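Local coordinates for mucosa-associated lymphoid tissue lymphoma translocation protein 1 (Isoform 2) (Homo sapiens, PDB 3BFO) that is a paracaspase, probably cleaving proteins as a cysteine protease, and in this fragment forms an Ig-like C2-type domain of a kind that often mediates protein-protein recognition, at residues S19-Q24 against G63-H68. Numbering follows the deposited sequence.
Sequences STLVLQ and GTYWCH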
ATOM      1  N   SER A  19       7.634   0.222  16.477  0.50 14.49           N
ATOM      2  CA  SER A  19       6.218  -0.171  16.209  0.50 14.14           C
ATOM      3  C   SER A  19       6.163  -0.954  14.908  0.50 13.91           C
ATOM      4  O   SER A  19       7.179  -1.123  14.233  0.50 13.45           O
ATOM      5  CB  SER A  19       5.360   1.081  16.021  0.50 14.53           C
ATOM      6  OG  SER A  19       5.214   1.788  17.241  0.50 16.32           O
ATOM      7  N   THR A  20       4.987  -1.472  14.572  1.00 14.15           N
ATOM      8  CA  THR A  20       4.791  -2.179  13.339  1.00 14.18           C
ATOM      9  C   THR A  20       4.042  -1.305  12.343  1.00 13.64           C
ATOM     10  O   THR A  20       3.043  -0.655  12.683  1.00 13.83           O
ATOM     11  CB  THR A  20       4.015  -3.488  13.599  1.00 15.06           C
ATOM     12  OG1 THR A  20       4.821  -4.317  14.467  1.00 18.57           O
ATOM     13  CG2 THR A  20       3.713  -4.235  12.316  1.00 16.98           C
ATOM     14  N   LEU A  21       4.511  -1.293  11.099  1.00 13.19           N
ATOM     15  CA  LEU A  21       3.775  -0.692  10.012  1.00 14.17           C
ATOM     16  C   LEU A  21       2.973  -1.746   9.298  1.00 13.71           C
ATOM     17  O   LEU A  21       3.535  -2.720   8.854  1.00 13.99           O
ATOM     18  CB  LEU A  21       4.769  -0.032   9.050  1.00 14.31           C
ATOM     19  CG  LEU A  21       4.128   0.528   7.786  1.00 16.16           C
ATOM     20  CD1 LEU A  21       2.959   1.478   8.084  1.00 17.03           C
ATOM     21  CD2 LEU A  21       5.236   1.198   6.925  1.00 17.90           C
ATOM     22  N   VAL A  22       1.664  -1.524   9.184  0.50 15.39           N
ATOM     23  CA  VAL A  22       0.788  -2.428   8.419  0.50 15.68           C
ATOM     24  C   VAL A  22      -0.081  -1.607   7.476  0.50 15.04           C
ATOM     25  O   VAL A  22      -0.888  -0.836   7.946  0.50 14.12           O
ATOM     26  CB  VAL A  22      -0.129  -3.225   9.375  0.50 17.03           C
ATOM     27  CG1 VAL A  22      -1.139  -4.035   8.617  0.50 18.31           C
ATOM     28  CG2 VAL A  22       0.700  -4.136  10.236  0.50 17.85           C
ATOM     29  N   LEU A  23       0.099  -1.754   6.153  1.00 13.86           N
ATOM     30  CA  LEU A  23      -0.724  -1.102   5.147  1.00 14.11           C
ATOM     31  C   LEU A  23      -1.445  -2.182   4.372  1.00 14.01           C
ATOM     32  O   LEU A  23      -0.893  -3.233   4.083  1.00 14.79           O
ATOM     33  CB  LEU A  23       0.162  -0.246   4.224  1.00 15.49           C
ATOM     34  CG  LEU A  23       0.717   1.009   4.855  1.00 15.72           C
ATOM     35  CD1 LEU A  23       1.795   1.633   3.957  1.00 19.20           C
ATOM     36  CD2 LEU A  23      -0.379   2.019   5.111  1.00 18.81           C
ATOM     37  N   GLN A  24      -2.708  -1.926   4.041  1.00 13.71           N
ATOM     38  CA  GLN A  24      -3.498  -2.903   3.332  1.00 13.28           C
ATOM     39  C   GLN A  24      -4.286  -2.224   2.215  1.00 13.05           C
ATOM     40  O   GLN A  24      -4.848  -1.136   2.422  1.00 14.53           O
ATOM     41  CB  GLN A  24      -4.463  -3.588   4.308  1.00 14.41           C
ATOM     42  CG  GLN A  24      -5.244  -4.794   3.668  1.00 16.33           C
ATOM     43  CD  GLN A  24      -6.003  -5.676   4.686  1.00 15.83           C
ATOM     44  OE1 GLN A  24      -6.336  -5.201   5.755  1.00 21.71           O
ATOM     45  NE2 GLN A  24      -6.227  -6.908   4.377  1.00 16.42           N
ATOM     46  N   GLY A  63       6.997   8.225   5.288  1.00 19.72           N
ATOM     47  CA  GLY A  63       6.821   8.646   3.900  1.00 20.75           C
ATOM     48  C   GLY A  63       5.380   8.553   3.490  1.00 20.61           C
ATOM     49  O   GLY A  63       4.468   8.302   4.310  1.00 21.42           O
ATOM     50  N   THR A  64       5.193   8.754   2.178  1.00 19.98           N
ATOM     51  CA  THR A  64       3.879   8.777   1.600  1.00 18.34           C
ATOM     52  C   THR A  64       3.780   7.495   0.776  1.00 17.77           C
ATOM     53  O   THR A  64       4.662   7.274  -0.057  1.00 22.92           O
ATOM     54  CB  THR A  64       3.678  10.012   0.674  1.00 27.77           C
ATOM     55  OG1 THR A  64       3.894  11.182   1.454  1.00 32.73           O
ATOM     56  CG2 THR A  64       2.253   9.960   0.162  1.00 26.56           C
ATOM     57  N   TYR A  65       2.739   6.687   1.029  1.00 18.84           N
ATOM     58  CA  TYR A  65       2.597   5.353   0.373  1.00 18.00           C
ATOM     59  C   TYR A  65       1.309   5.279  -0.383  1.00 18.24           C
ATOM     60  O   TYR A  65       0.324   5.920  -0.051  1.00 18.64           O
ATOM     61  CB  TYR A  65       2.548   4.252   1.422  1.00 16.59           C
ATOM     62  CG  TYR A  65       3.825   4.028   2.239  1.00 15.39           C
ATOM     63  CD1 TYR A  65       4.641   2.918   1.994  1.00 15.01           C
ATOM     64  CD2 TYR A  65       4.210   4.920   3.248  1.00 16.01           C
ATOM     65  CE1 TYR A  65       5.792   2.669   2.732  1.00 17.07           C
ATOM     66  CE2 TYR A  65       5.374   4.664   3.986  1.00 15.27           C
ATOM     67  CZ  TYR A  65       6.125   3.558   3.738  1.00 16.70           C
ATOM     68  OH  TYR A  65       7.241   3.279   4.485  1.00 18.43           O
ATOM     69  N   TRP A  66       1.301   4.425  -1.398  1.00 17.28           N
ATOM     70  CA  TRP A  66       0.063   4.075  -2.089  1.00 16.01           C
ATOM     71  C   TRP A  66       0.312   2.768  -2.837  1.00 13.63           C
ATOM     72  O   TRP A  66       1.441   2.311  -2.950  1.00 14.43           O
ATOM     73  CB  TRP A  66      -0.359   5.156  -3.074  1.00 19.22           C
ATOM     74  CG  TRP A  66       0.763   5.555  -3.896  1.00 22.17           C
ATOM     75  CD1 TRP A  66       1.836   6.408  -3.542  1.00 24.52           C
ATOM     76  CD2 TRP A  66       0.884   5.309  -5.247  1.00 23.42           C
ATOM     77  NE1 TRP A  66       2.655   6.567  -4.615  1.00 24.09           N
ATOM     78  CE2 TRP A  66       2.100   5.888  -5.681  1.00 25.01           C
ATOM     79  CE3 TRP A  66       0.146   4.539  -6.152  1.00 21.57           C
ATOM     80  CZ2 TRP A  66       2.569   5.757  -7.031  1.00 23.21           C
ATOM     81  CZ3 TRP A  66       0.612   4.421  -7.469  1.00 23.19           C
ATOM     82  CH2 TRP A  66       1.801   5.037  -7.900  1.00 25.65           C
ATOM     83  N   CYS A  67      -0.789   2.187  -3.290  1.00 13.14           N
ATOM     84  CA  CYS A  67      -0.747   0.921  -3.998  1.00 12.57           C
ATOM     85  C   CYS A  67      -1.385   1.097  -5.352  1.00 12.11           C
ATOM     86  O   CYS A  67      -2.490   1.622  -5.440  1.00 13.68           O
ATOM     87  CB  CYS A  67      -1.479  -0.136  -3.161  1.00 12.74           C
ATOM     88  SG  CYS A  67      -1.308  -1.806  -3.761  1.00 12.57           S
ATOM     89  N   HIS A  68      -0.695   0.634  -6.390  1.00 12.14           N
ATOM     90  CA  HIS A  68      -1.288   0.562  -7.726  1.00 12.34           C
ATOM     91  C   HIS A  68      -1.931  -0.793  -7.888  1.00 11.76           C
ATOM     92  O   HIS A  68      -1.299  -1.823  -7.638  1.00 13.21           O
ATOM     93  CB  HIS A  68      -0.218   0.770  -8.803  1.00 13.19           C
ATOM     94  CG  HIS A  68      -0.787   0.827 -10.176  1.00 13.83           C
ATOM     95  ND1 HIS A  68      -1.612   1.843 -10.589  1.00 15.24           N
ATOM     96  CD2 HIS A  68      -0.695  -0.023 -11.227  1.00 14.69           C
ATOM     97  CE1 HIS A  68      -1.963   1.659 -11.849  1.00 16.32           C
ATOM     98  NE2 HIS A  68      -1.457   0.510 -12.254  1.00 14.53           N
TER
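L23 and Y65 face each other across the interior with their CA atoms 8.7 Å apart, which is the spacing of two packed sheets rather than of paired neighbouring strands. The domain is an immunoglobulin-type beta sandwich. Strand 21-28 belongs to the three-stranded sheet and strand 63-70 to the five-stranded one. No hydrogen bond joins the segments. The contact is apolar, buried and close to the centre of the chain.

Y65 carries one side of it. Its CG is anti to the carbonyl carbon (chi1 -66°), and the ring runs nearly along the course of 21-24, with its CB end by L23 and its hydroxyl end by L21. L23 sends CD1 over one ring face in a CH-pi contact. This methyl lies 4.0 Å from the centroid of the Y65 ring and 29° off the ring normal. It sits off-centre, toward the root of the ring: L23 CD1 is 3.6 Å from Y65 CG and 3.7 Å from Y65 CB. The two side chains cross at about a right angle.

L21 approaches Y65 from the opposite direction. With CG anti to the backbone N (chi1 175°), the side chain extends into the interior and presents CD2 to the phenol end. The L21 side chain also packs on I83 in strand 75-85, while L23 touches W37 of strand 34-39.

The Y65 hydroxyl bonds to the carbonyl O of H61, four residues earlier. This is the tyrosine corner of Greek-key beta sandwiches. It fixes the phenol end against the turn leading into strand 63-70, and gives the buried hydroxyl a polar partner. At that end L21 CD2 rests 4.1 Å from Y65 CZ and 3.8 Å from Y65 OH.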